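Local coordinates for uncharacterized protein (Aeromonas hydrophila J-1, PDB 6R1J) that probably serves as one component, AhlC, of the tripartite alpha-pore-forming toxin AHL, captured here in its soluble form with a mutated head, at residues A[102-105]-A[106-110]; A[133-136]-A[137-141]; A[172-175]-A[176-180]. The protein carries 3 engineered substitutions. All coordinates share one frame; numbering follows the deposited sequence.

Contact 1 (A[102-105]-A[106-110])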
# COMPACT_ATOMS: atom_id res chain seq x y z
N THR A 102 -19.51 18.61 -20.46
CA THR A 102 -18.20 18.51 -19.80
C THR A 102 -18.25 17.34 -18.81
O THR A 102 -17.26 16.60 -18.75
CB THR A 102 -17.81 19.80 -19.09
OG1 THR A 102 -17.87 20.85 -20.05
CG2 THR A 102 -16.43 19.72 -18.48
N LEU A 103 -19.35 17.18 -18.08
CA LEU A 103 -19.44 16.10 -17.09
C LEU A 103 -19.43 14.76 -17.85
O LEU A 103 -18.73 13.84 -17.42
CB LEU A 103 -20.71 16.26 -16.27
CG LEU A 103 -20.94 15.21 -15.20
CD1 LEU A 103 -19.81 15.17 -14.20
CD2 LEU A 103 -22.27 15.43 -14.50
N THR A 104 -20.23 14.65 -18.90
CA THR A 104 -20.33 13.39 -19.70
C THR A 104 -18.94 13.01 -20.23
O THR A 104 -18.54 11.88 -19.99
CB THR A 104 -21.36 13.52 -20.84
OG1 THR A 104 -22.62 13.70 -20.21
CG2 THR A 104 -21.42 12.30 -21.72
N ALA A 105 -18.23 13.91 -20.92
CA ALA A 105 -16.88 13.61 -21.46
C ALA A 105 -15.97 13.16 -20.31
O ALA A 105 -15.21 12.16 -20.47
CB ALA A 105 -16.31 14.79 -22.20
N SER A 106 -16.04 13.82 -19.15
CA SER A 106 -15.18 13.46 -17.99
C SER A 106 -15.51 12.05 -17.50
O SER A 106 -14.58 11.27 -17.31
CB SER A 106 -15.29 14.48 -16.89
OG SER A 106 -14.79 15.74 -17.35
N GLN A 107 -16.77 11.76 -17.22
CA GLN A 107 -17.18 10.43 -16.72
C GLN A 107 -16.77 9.34 -17.73
O GLN A 107 -16.32 8.28 -17.27
CB GLN A 107 -18.67 10.40 -16.42
CG GLN A 107 -18.99 11.12 -15.13
CD GLN A 107 -20.47 11.37 -15.02
OE1 GLN A 107 -21.16 11.47 -16.03
NE2 GLN A 107 -20.95 11.43 -13.78
N SER A 108 -16.95 9.57 -19.03
CA SER A 108 -16.57 8.59 -20.09
C SER A 108 -15.10 8.24 -19.94
O SER A 108 -14.78 7.08 -19.86
CB SER A 108 -16.81 9.08 -21.47
OG SER A 108 -18.19 9.32 -21.62
N ALA A 109 -14.23 9.24 -19.97
CA ALA A 109 -12.78 9.02 -19.95
C ALA A 109 -12.39 8.33 -18.63
O ALA A 109 -11.52 7.42 -18.65
CB ALA A 109 -12.05 10.33 -20.12
N ASN A 110 -12.93 8.83 -17.51
CA ASN A 110 -12.53 8.31 -16.17
C ASN A 110 -12.98 6.85 -16.05
O ASN A 110 -12.24 6.03 -15.51
CB ASN A 110 -13.11 9.15 -15.04
CG ASN A 110 -12.45 8.87 -13.71
OD1 ASN A 110 -11.23 8.75 -13.62
ND2 ASN A 110 -13.26 8.77 -12.68
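Ser106 reaches back one turn to Thr102 within the long helix 78-157, a clear case of a small hydroxyl folded onto the backbone of its own alpha-helix where that helix is packed in a bundle. The inward face is the tight one. Thr102 O is gripped twice by the same residue: Ser106 OG donates a hydrogen bond of 3.0 Å to it, and Ser106 N adds the ordinary helical bond to Thr102 O at 3.1 Å. The two donors approach from opposite faces of the carbonyl plane, the hydroxyl lying 30° out of it. A chi1 of -64° makes this possible, because it turns OG back beside the serine's own nitrogen and over the preceding turn. The buried serine thus has a polar partner on its own helix while it packs against Leu44 of helix 28-70 and against Phe211 and Ile215 of helix 163-236. Thr102, which rests on Val48, spends its own hydroxyl on Leu98 O.

The looser side belongs to Leu103 and Gln107, both partly exposed. Between these two side chains the contact is van der Waals: the extended glutamine brings its amide against the branch of the leucine, with Gln107 OE1 3.8 Å from Leu103 CG and Gln107 NE2 3.9 Å from Leu103 CD1. Looser still are Thr104 and Ser108, whose nearest side-chain atoms, Thr104 CG2 and Ser108 OG, stay 4.4 Å apart; the threonine hydroxyl is bonded instead to Ala100 O. Even on this side the main chain remains regular, and Gln107 N meets Leu103 O at 2.9 Å with an almost straight N-H...O angle of 175°.

Contact 2 (A[133-136]-A[137-141]); sequences GLQS and NLDGA
Gln135 and Asp139, one turn apart, bring their polar ends together at a slant, with the amide and carboxylate planes turned 58° against each other. The atoms that approach are both acceptors: Gln135 OE1 stands 3.5 Å from Asp139 OD1, so nothing bonds the two groups directly. The bend of the glutamine at chi2 (-66°) turns its amide toward the next turn, and its other end takes a different neighbour. Gln135 NE2 comes within 4.0 Å of Leu138 CD2, the two side chains running side by side in the same direction; as modelled, the amide nitrogen faces the hydrocarbon and the oxygen the acid.

Asp139 is also turned back along the helix. With CG anti to its own carbonyl carbon (chi1 -68°), the carboxylate leans over the preceding turn, and Asp139 OD1 lies 3.1 Å from Gln135 O, again acceptor to acceptor. That carbonyl nevertheless receives its helical hydrogen bond, Asp139 N to Gln135 O at 2.9 Å. The cluster of three oxygens could make the acid slightly harder to ionise, although its setting at the surface would soften the effect.

Asn137 repeats this backward lean at another point of the circumference, its amide carbon CG resting 3.4 Å from Gly133 O. Regular backbone bonds run beneath all of these groups, the shortest being Gly140 N to Ser136 O at 2.8 Å.

Leu134 and Gln135 pack on Val187 of helix 163-236, whereas Ser136 and Asn137 are exposed. A polar outer face set against an apolar inner strip is the amphipathic pattern expected of one arm in an antiparallel helical hairpin, here formed by helices 78-157 and 163-236.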
# COMPACT_ATOMS: atom_id res chain seq x y z
N GLY A 133 4.65 -20.35 -9.26
CA GLY A 133 5.20 -21.64 -9.74
C GLY A 133 6.70 -21.55 -9.95
O GLY A 133 7.37 -22.55 -9.73
N LEU A 134 7.23 -20.41 -10.38
CA LEU A 134 8.68 -20.25 -10.67
C LEU A 134 9.48 -20.45 -9.38
O LEU A 134 10.61 -21.01 -9.45
CB LEU A 134 8.96 -18.87 -11.28
CG LEU A 134 8.89 -18.79 -12.80
CD1 LEU A 134 7.68 -19.53 -13.34
CD2 LEU A 134 8.89 -17.34 -13.26
N GLN A 135 8.93 -20.04 -8.24
CA GLN A 135 9.64 -20.15 -6.94
C GLN A 135 9.74 -21.63 -6.59
O GLN A 135 10.83 -22.02 -6.18
CB GLN A 135 9.02 -19.22 -5.89
CG GLN A 135 9.81 -17.91 -5.75
CD GLN A 135 11.20 -18.15 -5.18
OE1 GLN A 135 11.50 -19.21 -4.64
NE2 GLN A 135 12.08 -17.17 -5.29
N SER A 136 8.68 -22.42 -6.81
CA SER A 136 8.71 -23.89 -6.57
C SER A 136 9.71 -24.57 -7.52
O SER A 136 10.57 -25.31 -7.01
CB SER A 136 7.36 -24.48 -6.70
OG SER A 136 6.54 -23.91 -5.69
N ASN A 137 9.60 -24.34 -8.84
CA ASN A 137 10.55 -24.88 -9.85
C ASN A 137 11.98 -24.56 -9.39
O ASN A 137 12.81 -25.49 -9.41
CB ASN A 137 10.33 -24.32 -11.26
CG ASN A 137 8.97 -24.65 -11.85
OD1 ASN A 137 8.28 -25.54 -11.37
ND2 ASN A 137 8.59 -23.93 -12.90
N LEU A 138 12.24 -23.32 -8.94
CA LEU A 138 13.58 -22.86 -8.43
C LEU A 138 13.97 -23.69 -7.21
O LEU A 138 15.12 -24.22 -7.22
CB LEU A 138 13.58 -21.36 -8.12
CG LEU A 138 14.88 -20.81 -7.53
CD1 LEU A 138 16.09 -21.21 -8.36
CD2 LEU A 138 14.83 -19.30 -7.36
N ASP A 139 13.08 -23.81 -6.22
CA ASP A 139 13.27 -24.62 -4.98
C ASP A 139 13.70 -26.04 -5.38
O ASP A 139 14.75 -26.52 -4.87
CB ASP A 139 12.00 -24.65 -4.12
CG ASP A 139 11.59 -23.32 -3.46
OD1 ASP A 139 12.40 -22.35 -3.48
OD2 ASP A 139 10.45 -23.26 -2.91
N GLY A 140 12.94 -26.70 -6.27
CA GLY A 140 13.18 -28.07 -6.75
C GLY A 140 14.47 -28.24 -7.56
O GLY A 140 15.05 -29.34 -7.49
N ALA A 141 14.92 -27.23 -8.32
CA ALA A 141 16.16 -27.32 -9.12
C ALA A 141 17.36 -27.15 -8.18
O ALA A 141 18.47 -27.62 -8.53
CB ALA A 141 16.19 -26.32 -10.26

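Contact 3 (A[172-175]-A[176-180])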
# COMPACT_ATOMS: atom_id res chain seq x y z
N THR A 172 25.48 -33.41 -16.36
CA THR A 172 24.19 -33.23 -15.64
C THR A 172 24.26 -31.97 -14.75
O THR A 172 23.26 -31.24 -14.68
CB THR A 172 23.83 -34.44 -14.78
OG1 THR A 172 24.08 -35.65 -15.51
CG2 THR A 172 22.39 -34.41 -14.31
N LEU A 173 25.39 -31.76 -14.08
CA LEU A 173 25.61 -30.66 -13.11
C LEU A 173 25.50 -29.33 -13.87
O LEU A 173 24.73 -28.48 -13.44
CB LEU A 173 26.98 -30.87 -12.44
CG LEU A 173 27.24 -30.07 -11.17
CD1 LEU A 173 26.37 -30.57 -10.03
CD2 LEU A 173 28.71 -30.14 -10.77
N THR A 174 26.21 -29.17 -15.00
CA THR A 174 26.12 -27.97 -15.88
C THR A 174 24.66 -27.70 -16.24
O THR A 174 24.21 -26.56 -16.03
CB THR A 174 26.97 -28.11 -17.15
OG1 THR A 174 28.31 -28.26 -16.70
CG2 THR A 174 26.86 -26.93 -18.10
N GLN A 175 23.93 -28.70 -16.74
CA GLN A 175 22.51 -28.57 -17.17
C GLN A 175 21.64 -28.07 -16.00
O GLN A 175 20.84 -27.15 -16.19
CB GLN A 175 21.96 -29.89 -17.73
CG GLN A 175 22.74 -30.44 -18.93
CD GLN A 175 22.69 -29.54 -20.13
OE1 GLN A 175 21.64 -28.98 -20.48
NE2 GLN A 175 23.83 -29.40 -20.80
N THR A 176 21.78 -28.68 -14.82
CA THR A 176 20.97 -28.36 -13.61
C THR A 176 21.33 -26.96 -13.11
O THR A 176 20.43 -26.24 -12.68
CB THR A 176 21.16 -29.43 -12.52
OG1 THR A 176 20.88 -30.70 -13.12
CG2 THR A 176 20.27 -29.23 -11.31
N GLN A 177 22.61 -26.58 -13.19
CA GLN A 177 23.11 -25.24 -12.80
C GLN A 177 22.42 -24.20 -13.70
O GLN A 177 21.82 -23.26 -13.14
CB GLN A 177 24.64 -25.24 -12.82
CG GLN A 177 25.27 -23.85 -12.66
CD GLN A 177 24.98 -23.15 -11.35
OE1 GLN A 177 24.17 -23.59 -10.53
NE2 GLN A 177 25.65 -22.03 -11.14
N ASN A 178 22.46 -24.39 -15.04
CA ASN A 178 21.83 -23.49 -16.05
C ASN A 178 20.31 -23.44 -15.83
O ASN A 178 19.72 -22.39 -16.16
CB ASN A 178 22.09 -23.93 -17.49
CG ASN A 178 23.56 -23.96 -17.83
OD1 ASN A 178 24.41 -23.48 -17.07
ND2 ASN A 178 23.87 -24.55 -18.97
N LYS A 179 19.70 -24.53 -15.35
CA LYS A 179 18.26 -24.54 -15.01
C LYS A 179 18.05 -23.61 -13.80
O LYS A 179 17.09 -22.84 -13.84
CB LYS A 179 17.74 -25.95 -14.71
CG LYS A 179 16.25 -26.02 -14.41
CD LYS A 179 15.80 -27.36 -13.87
CE LYS A 179 14.31 -27.42 -13.61
NZ LYS A 179 13.94 -28.73 -13.03
N VAL A 180 18.91 -23.66 -12.79
CA VAL A 180 18.80 -22.82 -11.56
C VAL A 180 19.03 -21.34 -11.90
O VAL A 180 18.19 -20.51 -11.51
CB VAL A 180 19.75 -23.30 -10.45
CG1 VAL A 180 19.95 -22.26 -9.35
CG2 VAL A 180 19.25 -24.61 -9.86
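Thr176 lies alongside Thr172 and lays its hydroxyl over the carbonyl group of that residue, on the second arm of an antiparallel helical hairpin. Thr176 OG1 donates to Thr172 O at 2.9 Å from above the carbonyl plane, 36° out of it, while Thr176 N gives the same Thr172 O its helical bond at 3.0 Å. With chi1 at -53°, the hydroxyl sits beside its own nitrogen, while the methyl CG2 stands anti to that nitrogen. One carbonyl oxygen thus takes both the backbone N-H and the hydroxyl of a buried threonine, and both threonines press on Leu148 of helix 78-157.

The outer face is held more lightly. Thr174 and Asn178 point the same way, with Thr174 CG2 against Asn178 ND2 at 3.9 Å; the Thr174 hydroxyl turns elsewhere, to Ala170 O.

Two longer side chains carry their ends away from this turn. Gln177 heads off to pack on Val263 of the second subunit. Lys179, fully extended, stretches to Glu144 of helix 78-157, but that ion pair is long and weak. On the exposed side the asparagine amide folds back over the preceding turn until Asn178 CG lies 3.2 Å from Thr174 O.

Contacts 1 and 2 lie in series on helix 78-157, their centres about 47 Å apart. Contact 3 follows on the next helix of the chain, its centre about 56 Å from that of contact 1. Contact 1 belongs to the thicker bundle, where helices 28-70 and 163-236 both pack on it and the side chain of Leu103 is about 12 Å from a bound sodium ion, whereas the other two sit far out on the hairpin. Contacts 2 and 3 face each other there, with centres about 14 Å apart. Ala141 provides much of the junction: Ala141 O meets Val180 CG2 at 3.4 Å and its CB packs on the Lys179 chain, while Leu138 CD1 approaches Val180 O at 3.8 Å.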